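Local structure of uncharacterized conserved protein (Idiomarina loihiensis, 2QSD) at residues 10-15 with 105-110; 27-32 with 86-91; 35-40 with 55-60. The protein is of unknown function but belongs to the DUF1543 family, carries two DUF1543 regions in one chain and is found as a two-chain assembly. All coordinates share one frame; numbering follows the deposited sequence.

Contact 1: 10-15 with 105-110; sequences LFLVYV and FTVVVA
Strands 10-15 and 105-110 run in roughly opposite directions in two different sheets, and their backbones come nearest at Leu-12 and Val-107, with CA atoms 10.1 Å apart. No hydrogen bond crosses this distance, and only side chains meet. Leu-12 supplies both methyls. Its CD2 lies 4.0 Å from CE2 of Phe-105, and its CD1 lies 4.0 Å from CZ of the same ring. The two side chains lie alongside one another, pointing opposite ways, and the methyl CD2 approaches the ring at a slant. The Phe-105 side chain leaves its backbone with CG between N and the carbonyl carbon (chi1 66°). This brings the far rim of the ring to Leu-12. Val-107 meets Leu-12 tip to tip, with its CG2 4.1 Å from CD2. The chi1 of Val-107, at 180°, turns this branch to Leu-12. Around the contact, Ile-29 touches both Leu-12 and Phe-105, and the ring of Phe-88 meets that of Phe-105. All three touching residues are buried. The contact is entirely apolar, so the two sheets are held here by van der Waals packing and the exclusion of water.

Contact 2: 27-32 with 86-91; sequences HDIRFV and LYFVNF
Phe-88 carries this contact, meeting Phe-31 and Ile-29 between strands that run antiparallel in two facing sheets. The CA atoms of Phe-31 and Phe-88 are 9.8 Å apart. Leu-86 comes first along the second segment. Its side chain points toward strand 27-32 but packs on Val-107. Tyr-87 points the other way, to Pro-113 and Ala-116. Phe-88 follows, its CG anti to the backbone N (chi1 171°), an orientation that carries the ring out to Ile-29 and Phe-31. Phe-31 puts the edge of its ring over one face of Phe-88, in an offset edge-to-face pair. The centroids are 5.2 Å apart and the planes meet at 77°. Phe-31 CE1 stands 3.6 Å from CG of Phe-88, and Phe-31 CZ is also 3.6 Å from CD1 of Phe-88. The approach is therefore near the CB end of the ring. At the far end, Ile-29 CG2 reaches Phe-88 CZ at 3.9 Å, coming in obliquely. Val-89 packs on Ala-120 of helix 113-122. Asn-90 OD1 accepts a hydrogen bond from Glu-25 N of the second subunit. In the first segment, Arg-30 NH1 makes a salt bridge with Asp-28 OD2 at 3.0 Å, nearly in the guanidinium plane, and both residues also bond to the second subunit. Phe-88 also packs on Ile-24 of the second subunit, and Ile-29 O accepts from Asn-23 ND2 there, so the contact is part of the dimer interface. Strand 9-17 flanks strand 26-34 and sends Leu-12 to Ile-29 and Phe-31. Strand 105-110 flanks strand 85-90, and helix 113-122 covers the other side of that sheet.

Contact 3: 35-40 with 55-60; sequences PSMEET and LHLDSF
Met-37, a selenomethionine, reaches from the loop 35-40 to Phe-60 and Leu-57 on strand 56-62. Its CB points toward the strand. CG is anti to the backbone N (chi1 -166°) and lies over one face of the Phe-60 ring, 4.3 Å from the ring centroid, as a CH-pi contact. The bend at chi2 keeps SE over the same face, also 4.3 Å from the centroid of Phe-60 and 15° off the ring normal. This is the selenium form of a Met-aromatic contact. A further turn at chi3 carries the methyl CE to Leu-57. It meets that side chain tip to tip, 3.8 Å from both CD1 and CD2 of Leu-57. The strand that receives Met-37 carries a classic beta bulge, in which Asp-58 and Ser-59 both face Tyr-14 of strand 9-17. Val-13 of that strand touches both Met-37 and Phe-60, and Ile-44 of helix 41-47 also packs on Met-37. The loop has its own bonds. The carbonyl O of Met-37 accepts Thr-40 N at 3.0 Å and Thr-40 OG1 at 2.6 Å, so two donors hold the carbonyl of the residue that makes the contact. Ser-36 OG donates to the anti lone pair of Glu-39 OE2, away from the other oxygen, at 3.1 Å. In the strand, His-56 ND1 donates to Asp-58 OD1 at 2.7 Å. The acceptor lies in the plane of the imidazole, and NE2 of His-56 hydrogen-bonds OE1 of Glu-25 of the same chain.

From the N terminus, the chain first lays down strand 9-17, then its neighbour 26-34, then the loop 35-40. Contact 3 closes the shortest loop, when strand 56-62 returns past helix 41-47 to the other side of strand 9-17. Contact 2 closes next, when strand 85-90 comes over strand 26-34. Contact 1 closes last, at strand 105-110. The three closures are nested and none crosses: 3 lies within 2, and 2 within 1. Contacts 1 and 2, with centres about 5 Å apart, join the same two sheets. Contact 3, its centre about 14 Å from that of contact 1, ties a connecting loop to the first sheet.

Contact 1: 10-15 with 105-110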
loop_
_atom_site.group_PDB
_atom_site.type_symbol
_atom_site.label_atom_id
_atom_site.label_comp_id
_atom_site.label_asym_id
_atom_site.label_seq_id
_atom_site.Cartn_x
_atom_site.Cartn_y
_atom_site.Cartn_z
ATOM N N LEU A 10 4.963 -23.494 2.367
ATOM C CA LEU A 10 4.117 -22.391 1.937
ATOM C C LEU A 10 4.503 -21.131 2.708
ATOM O O LEU A 10 4.443 -21.095 3.942
ATOM C CB LEU A 10 2.630 -22.713 2.150
ATOM C CG LEU A 10 1.633 -21.610 1.769
ATOM C CD1 LEU A 10 1.630 -21.343 0.263
ATOM C CD2 LEU A 10 0.230 -21.940 2.248
ATOM N N PHE A 11 4.909 -20.108 1.970
ATOM C CA PHE A 11 5.255 -18.828 2.554
ATOM C C PHE A 11 4.245 -17.764 2.163
ATOM O O PHE A 11 3.796 -17.700 1.012
ATOM C CB PHE A 11 6.626 -18.372 2.078
ATOM C CG PHE A 11 7.764 -19.250 2.515
ATOM C CD1 PHE A 11 8.333 -20.158 1.624
ATOM C CD2 PHE A 11 8.305 -19.133 3.795
ATOM C CE1 PHE A 11 9.417 -20.947 2.001
ATOM C CE2 PHE A 11 9.383 -19.922 4.187
ATOM C CZ PHE A 11 9.940 -20.831 3.288
ATOM N N LEU A 12 3.889 -16.933 3.131
ATOM C CA LEU A 12 3.152 -15.713 2.861
ATOM C C LEU A 12 4.139 -14.558 3.006
ATOM O O LEU A 12 4.696 -14.349 4.077
ATOM C CB LEU A 12 1.922 -15.637 3.778
ATOM C CG LEU A 12 1.288 -14.534 4.645
ATOM C CD1 LEU A 12 1.563 -13.097 4.271
ATOM C CD2 LEU A 12 -0.215 -14.776 4.708
ATOM N N VAL A 13 4.374 -13.837 1.912
ATOM C CA VAL A 13 5.394 -12.789 1.871
ATOM C C VAL A 13 4.786 -11.410 1.633
ATOM O O VAL A 13 3.854 -11.249 0.845
ATOM C CB VAL A 13 6.504 -13.075 0.810
ATOM C CG1 VAL A 13 7.234 -14.363 1.112
ATOM C CG2 VAL A 13 5.939 -13.155 -0.581
ATOM N N TYR A 14 5.315 -10.418 2.334
ATOM C CA TYR A 14 4.869 -9.042 2.192
ATOM C C TYR A 14 5.982 -8.315 1.461
ATOM O O TYR A 14 7.096 -8.184 1.968
ATOM C CB TYR A 14 4.632 -8.450 3.575
ATOM C CG TYR A 14 4.057 -7.053 3.635
ATOM C CD1 TYR A 14 2.769 -6.779 3.168
ATOM C CD2 TYR A 14 4.781 -6.011 4.220
ATOM C CE1 TYR A 14 2.226 -5.497 3.244
ATOM C CE2 TYR A 14 4.249 -4.718 4.308
ATOM C CZ TYR A 14 2.974 -4.471 3.817
ATOM O OH TYR A 14 2.450 -3.205 3.898
ATOM N N VAL A 15 5.695 -7.889 0.239
ATOM C CA VAL A 15 6.723 -7.294 -0.602
ATOM C C VAL A 15 6.384 -5.853 -0.929
ATOM O O VAL A 15 5.224 -5.448 -0.849
ATOM C CB VAL A 15 6.959 -8.109 -1.887
ATOM C CG1 VAL A 15 7.547 -9.456 -1.543
ATOM C CG2 VAL A 15 5.661 -8.294 -2.671
ATOM N N PHE A 105 -5.401 -8.089 7.437
ATOM C CA PHE A 105 -5.879 -9.307 6.775
ATOM C C PHE A 105 -5.824 -10.527 7.685
ATOM O O PHE A 105 -5.254 -10.473 8.779
ATOM C CB PHE A 105 -5.091 -9.584 5.481
ATOM C CG PHE A 105 -3.640 -9.915 5.699
ATOM C CD1 PHE A 105 -2.670 -8.931 5.570
ATOM C CD2 PHE A 105 -3.240 -11.213 6.020
ATOM C CE1 PHE A 105 -1.332 -9.229 5.766
ATOM C CE2 PHE A 105 -1.910 -11.517 6.220
ATOM C CZ PHE A 105 -0.953 -10.526 6.084
ATOM N N THR A 106 -6.402 -11.630 7.206
ATOM C CA THR A 106 -6.277 -12.935 7.857
ATOM C C THR A 106 -6.346 -14.094 6.856
ATOM O O THR A 106 -6.690 -13.905 5.686
ATOM C CB THR A 106 -7.333 -13.138 8.978
ATOM O OG1 THR A 106 -6.995 -14.296 9.753
ATOM C CG2 THR A 106 -8.724 -13.317 8.398
ATOM N N VAL A 107 -5.991 -15.286 7.330
ATOM C CA VAL A 107 -6.188 -16.523 6.588
ATOM C C VAL A 107 -7.090 -17.421 7.427
ATOM O O VAL A 107 -6.873 -17.574 8.629
ATOM C CB VAL A 107 -4.846 -17.231 6.266
ATOM C CG1 VAL A 107 -5.083 -18.528 5.496
ATOM C CG2 VAL A 107 -3.922 -16.312 5.454
ATOM N N VAL A 108 -8.124 -17.978 6.800
ATOM C CA VAL A 108 -9.075 -18.870 7.475
ATOM C C VAL A 108 -9.336 -20.131 6.653
ATOM O O VAL A 108 -9.022 -20.186 5.461
ATOM C CB VAL A 108 -10.454 -18.186 7.770
ATOM C CG1 VAL A 108 -10.324 -17.052 8.791
ATOM C CG2 VAL A 108 -11.139 -17.709 6.480
ATOM N N VAL A 109 -9.918 -21.139 7.300
ATOM C CA VAL A 109 -10.327 -22.369 6.624
ATOM C C VAL A 109 -11.851 -22.403 6.517
ATOM O O VAL A 109 -12.555 -22.310 7.528
ATOM C CB VAL A 109 -9.790 -23.624 7.355
ATOM C CG1 VAL A 109 -10.370 -24.897 6.756
ATOM C CG2 VAL A 109 -8.275 -23.659 7.291
ATOM N N ALA A 110 -12.354 -22.513 5.290
ATOM C CA ALA A 110 -13.800 -22.533 5.051
ATOM C C ALA A 110 -14.176 -23.361 3.827
ATOM O O ALA A 110 -13.307 -23.737 3.033
ATOM C CB ALA A 110 -14.335 -21.119 4.921
#

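Contact 2: 27-32 with 86-91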
loop_
_atom_site.group_PDB
_atom_site.type_symbol
_atom_site.label_atom_id
_atom_site.label_comp_id
_atom_site.label_asym_id
_atom_site.label_seq_id
_atom_site.Cartn_x
_atom_site.Cartn_y
_atom_site.Cartn_z
ATOM N N HIS A 27 2.624 -1.915 -1.622
ATOM C CA HIS A 27 2.875 -3.217 -1.016
ATOM C C HIS A 27 1.804 -4.236 -1.396
ATOM O O HIS A 27 0.633 -3.894 -1.495
ATOM C CB HIS A 27 2.939 -3.087 0.507
ATOM C CG HIS A 27 4.051 -2.212 0.990
ATOM N ND1 HIS A 27 3.942 -0.839 1.053
ATOM C CD2 HIS A 27 5.299 -2.513 1.418
ATOM C CE1 HIS A 27 5.075 -0.332 1.502
ATOM N NE2 HIS A 27 5.915 -1.326 1.728
ATOM N N ASP A 28 2.213 -5.485 -1.585
ATOM C CA ASP A 28 1.282 -6.581 -1.843
ATOM C C ASP A 28 1.678 -7.823 -1.035
ATOM O O ASP A 28 2.832 -7.963 -0.626
ATOM C CB ASP A 28 1.238 -6.910 -3.347
ATOM C CG ASP A 28 0.046 -7.782 -3.735
ATOM O OD1 ASP A 28 -0.960 -7.775 -2.999
ATOM O OD2 ASP A 28 0.110 -8.471 -4.778
ATOM N N ILE A 29 0.707 -8.705 -0.805
ATOM C CA ILE A 29 0.925 -10.000 -0.177
ATOM C C ILE A 29 0.934 -11.079 -1.253
ATOM O O ILE A 29 -0.014 -11.187 -2.033
ATOM C CB ILE A 29 -0.188 -10.300 0.847
ATOM C CG1 ILE A 29 -0.070 -9.377 2.066
ATOM C CG2 ILE A 29 -0.189 -11.771 1.265
ATOM C CD1 ILE A 29 1.017 -9.772 3.018
ATOM N N ARG A 30 2.014 -11.858 -1.309
ATOM C CA ARG A 30 2.095 -12.998 -2.224
ATOM C C ARG A 30 2.154 -14.327 -1.460
ATOM O O ARG A 30 2.706 -14.401 -0.356
ATOM C CB ARG A 30 3.316 -12.894 -3.151
ATOM C CG ARG A 30 3.505 -11.570 -3.895
ATOM C CD ARG A 30 2.276 -11.145 -4.697
ATOM N NE ARG A 30 1.906 -12.106 -5.732
ATOM C CZ ARG A 30 0.785 -12.043 -6.448
ATOM N NH1 ARG A 30 -0.089 -11.061 -6.256
ATOM N NH2 ARG A 30 0.534 -12.970 -7.358
ATOM N N PHE A 31 1.582 -15.368 -2.059
ATOM C CA PHE A 31 1.745 -16.728 -1.577
ATOM C C PHE A 31 2.697 -17.446 -2.511
ATOM O O PHE A 31 2.513 -17.412 -3.724
ATOM C CB PHE A 31 0.399 -17.450 -1.512
ATOM C CG PHE A 31 -0.499 -16.949 -0.419
ATOM C CD1 PHE A 31 -1.395 -15.904 -0.657
ATOM C CD2 PHE A 31 -0.439 -17.511 0.858
ATOM C CE1 PHE A 31 -2.220 -15.427 0.362
ATOM C CE2 PHE A 31 -1.263 -17.047 1.884
ATOM C CZ PHE A 31 -2.156 -16.005 1.636
ATOM N N VAL A 32 3.728 -18.072 -1.945
ATOM C CA VAL A 32 4.764 -18.748 -2.732
ATOM C C VAL A 32 5.167 -20.077 -2.088
ATOM O O VAL A 32 5.053 -20.240 -0.870
ATOM C CB VAL A 32 6.031 -17.870 -2.935
ATOM C CG1 VAL A 32 5.783 -16.776 -3.967
ATOM C CG2 VAL A 32 6.520 -17.273 -1.608
ATOM N N LEU A 86 -8.326 -23.292 2.062
ATOM C CA LEU A 86 -7.628 -22.145 2.606
ATOM C C LEU A 86 -8.111 -20.863 1.922
ATOM O O LEU A 86 -8.095 -20.755 0.690
ATOM C CB LEU A 86 -6.131 -22.336 2.381
ATOM C CG LEU A 86 -5.138 -21.735 3.362
ATOM C CD1 LEU A 86 -5.349 -22.292 4.757
ATOM C CD2 LEU A 86 -3.745 -22.049 2.870
ATOM N N TYR A 87 -8.552 -19.900 2.722
ATOM C CA TYR A 87 -8.993 -18.626 2.190
ATOM C C TYR A 87 -8.232 -17.475 2.819
ATOM O O TYR A 87 -8.082 -17.403 4.039
ATOM C CB TYR A 87 -10.493 -18.423 2.391
ATOM C CG TYR A 87 -11.371 -19.235 1.462
ATOM C CD1 TYR A 87 -11.900 -20.462 1.867
ATOM C CD2 TYR A 87 -11.685 -18.773 0.180
ATOM C CE1 TYR A 87 -12.711 -21.215 1.021
ATOM C CE2 TYR A 87 -12.498 -19.521 -0.675
ATOM C CZ TYR A 87 -13.009 -20.741 -0.245
ATOM O OH TYR A 87 -13.812 -21.489 -1.078
ATOM N N PHE A 88 -7.763 -16.579 1.957
ATOM C CA PHE A 88 -7.094 -15.351 2.350
ATOM C C PHE A 88 -8.087 -14.198 2.230
ATOM O O PHE A 88 -8.651 -13.980 1.160
ATOM C CB PHE A 88 -5.900 -15.129 1.423
ATOM C CG PHE A 88 -5.243 -13.793 1.581
ATOM C CD1 PHE A 88 -4.491 -13.506 2.717
ATOM C CD2 PHE A 88 -5.362 -12.827 0.583
ATOM C CE1 PHE A 88 -3.870 -12.281 2.863
ATOM C CE2 PHE A 88 -4.745 -11.594 0.721
ATOM C CZ PHE A 88 -3.996 -11.322 1.867
ATOM N N VAL A 89 -8.298 -13.467 3.322
ATOM C CA VAL A 89 -9.306 -12.407 3.353
ATOM C C VAL A 89 -8.684 -11.034 3.608
ATOM O O VAL A 89 -8.103 -10.788 4.670
ATOM C CB VAL A 89 -10.421 -12.687 4.407
ATOM C CG1 VAL A 89 -11.411 -11.528 4.479
ATOM C CG2 VAL A 89 -11.162 -13.983 4.090
ATOM N N ASN A 90 -8.829 -10.150 2.623
ATOM C CA ASN A 90 -8.334 -8.777 2.692
ATOM C C ASN A 90 -9.422 -7.821 3.182
ATOM O O ASN A 90 -10.475 -7.707 2.552
ATOM C CB ASN A 90 -7.814 -8.350 1.310
ATOM C CG ASN A 90 -7.346 -6.898 1.268
ATOM O OD1 ASN A 90 -7.704 -6.153 0.355
ATOM N ND2 ASN A 90 -6.540 -6.495 2.252
ATOM N N PHE A 91 -9.163 -7.149 4.305
ATOM C CA PHE A 91 -10.105 -6.177 4.881
ATOM C C PHE A 91 -9.995 -4.805 4.213
ATOM O O PHE A 91 -8.897 -4.350 3.878
ATOM C CB PHE A 91 -9.892 -6.014 6.394
ATOM C CG PHE A 91 -10.311 -7.208 7.218
ATOM C CD1 PHE A 91 -11.653 -7.565 7.331
ATOM C CD2 PHE A 91 -9.362 -7.954 7.914
ATOM C CE1 PHE A 91 -12.039 -8.664 8.105
ATOM C CE2 PHE A 91 -9.736 -9.051 8.692
ATOM C CZ PHE A 91 -11.076 -9.407 8.786
#

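Contact 3: 35-40 with 55-60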
loop_
_atom_site.group_PDB
_atom_site.type_symbol
_atom_site.label_atom_id
_atom_site.label_comp_id
_atom_site.label_asym_id
_atom_site.label_seq_id
_atom_site.Cartn_x
_atom_site.Cartn_y
_atom_site.Cartn_z
ATOM N N PRO A 35 11.378 -24.931 -1.091
ATOM C CA PRO A 35 12.142 -25.561 0.006
ATOM C C PRO A 35 12.774 -24.532 0.942
ATOM O O PRO A 35 12.942 -24.788 2.137
ATOM C CB PRO A 35 13.250 -26.335 -0.723
ATOM C CG PRO A 35 12.846 -26.360 -2.179
ATOM C CD PRO A 35 12.001 -25.160 -2.409
ATOM N N SER A 36 13.138 -23.383 0.383
ATOM C CA SER A 36 13.694 -22.283 1.156
ATOM C C SER A 36 13.101 -20.972 0.669
ATOM O O SER A 36 12.438 -20.926 -0.367
ATOM C CB SER A 36 15.221 -22.254 1.039
ATOM O OG SER A 36 15.636 -22.016 -0.299
HETATM N N MSE A 37 13.354 -19.913 1.427
HETATM C CA MSE A 37 12.895 -18.577 1.105
HETATM C C MSE A 37 13.521 -18.057 -0.201
HETATM O O MSE A 37 12.803 -17.582 -1.089
HETATM C CB MSE A 37 13.190 -17.660 2.291
HETATM C CG MSE A 37 12.491 -16.315 2.273
HETATM SE SE MSE A 37 10.604 -16.275 1.740
HETATM C CE MSE A 37 10.969 -14.895 0.473
ATOM N N GLU A 38 14.845 -18.197 -0.326
ATOM C CA GLU A 38 15.598 -17.772 -1.517
ATOM C C GLU A 38 15.166 -18.477 -2.799
ATOM O O GLU A 38 15.336 -17.943 -3.891
ATOM C CB GLU A 38 17.104 -17.985 -1.321
ATOM C CG GLU A 38 17.750 -17.069 -0.293
ATOM C CD GLU A 38 19.274 -17.143 -0.293
ATOM O OE1 GLU A 38 19.843 -18.114 -0.848
ATOM O OE2 GLU A 38 19.906 -16.220 0.272
ATOM N N GLU A 39 14.606 -19.674 -2.666
ATOM C CA GLU A 39 14.129 -20.416 -3.828
ATOM C C GLU A 39 12.739 -19.985 -4.293
ATOM O O GLU A 39 12.225 -20.511 -5.278
ATOM C CB GLU A 39 14.196 -21.926 -3.580
ATOM C CG GLU A 39 15.619 -22.478 -3.636
ATOM C CD GLU A 39 15.676 -23.977 -3.432
ATOM O OE1 GLU A 39 15.461 -24.721 -4.413
ATOM O OE2 GLU A 39 15.944 -24.412 -2.292
ATOM N N THR A 40 12.139 -19.024 -3.593
ATOM C CA THR A 40 10.842 -18.481 -3.995
ATOM C C THR A 40 10.982 -17.147 -4.735
ATOM O O THR A 40 9.986 -16.608 -5.235
ATOM C CB THR A 40 9.885 -18.298 -2.799
ATOM O OG1 THR A 40 10.344 -17.228 -1.965
ATOM C CG2 THR A 40 9.760 -19.583 -1.980
ATOM N N LEU A 55 12.562 -3.830 -6.047
ATOM C CA LEU A 55 11.674 -4.731 -5.323
ATOM C C LEU A 55 12.349 -5.256 -4.062
ATOM O O LEU A 55 13.512 -5.663 -4.086
ATOM C CB LEU A 55 11.243 -5.890 -6.226
ATOM C CG LEU A 55 10.273 -6.959 -5.710
ATOM C CD1 LEU A 55 8.929 -6.359 -5.325
ATOM C CD2 LEU A 55 10.087 -8.026 -6.765
ATOM N N HIS A 56 11.620 -5.216 -2.956
ATOM C CA HIS A 56 12.163 -5.655 -1.678
ATOM C C HIS A 56 11.142 -6.433 -0.873
ATOM O O HIS A 56 9.939 -6.171 -0.940
ATOM C CB HIS A 56 12.690 -4.466 -0.864
ATOM C CG HIS A 56 11.694 -3.361 -0.686
ATOM N ND1 HIS A 56 10.898 -3.249 0.435
ATOM C CD2 HIS A 56 11.367 -2.314 -1.484
ATOM C CE1 HIS A 56 10.123 -2.185 0.320
ATOM N NE2 HIS A 56 10.385 -1.602 -0.837
ATOM N N LEU A 57 11.652 -7.397 -0.120
ATOM C CA LEU A 57 10.884 -8.187 0.819
ATOM C C LEU A 57 10.837 -7.457 2.159
ATOM O O LEU A 57 11.869 -6.996 2.645
ATOM C CB LEU A 57 11.583 -9.530 0.973
ATOM C CG LEU A 57 10.928 -10.651 1.756
ATOM C CD1 LEU A 57 9.839 -11.304 0.929
ATOM C CD2 LEU A 57 12.012 -11.642 2.116
ATOM N N ASP A 58 9.650 -7.355 2.756
ATOM C CA ASP A 58 9.481 -6.620 4.021
ATOM C C ASP A 58 9.138 -7.483 5.236
ATOM O O ASP A 58 9.628 -7.231 6.333
ATOM C CB ASP A 58 8.467 -5.482 3.868
ATOM C CG ASP A 58 9.015 -4.319 3.049
ATOM O OD1 ASP A 58 10.242 -4.279 2.806
ATOM O OD2 ASP A 58 8.217 -3.445 2.646
ATOM N N SER A 59 8.274 -8.473 5.042
ATOM C CA SER A 59 8.052 -9.512 6.041
ATOM C C SER A 59 7.577 -10.792 5.374
ATOM O O SER A 59 7.131 -10.777 4.228
ATOM C CB SER A 59 7.058 -9.067 7.117
ATOM O OG SER A 59 5.768 -8.867 6.583
ATOM N N PHE A 60 7.699 -11.899 6.097
ATOM C CA PHE A 60 7.163 -13.175 5.659
ATOM C C PHE A 60 6.861 -14.094 6.835
ATOM O O PHE A 60 7.380 -13.905 7.939
ATOM C CB PHE A 60 8.099 -13.874 4.661
ATOM C CG PHE A 60 9.382 -14.380 5.264
ATOM C CD1 PHE A 60 10.531 -13.603 5.225
ATOM C CD2 PHE A 60 9.450 -15.646 5.842
ATOM C CE1 PHE A 60 11.723 -14.064 5.769
ATOM C CE2 PHE A 60 10.635 -16.114 6.395
ATOM C CZ PHE A 60 11.775 -15.324 6.356
#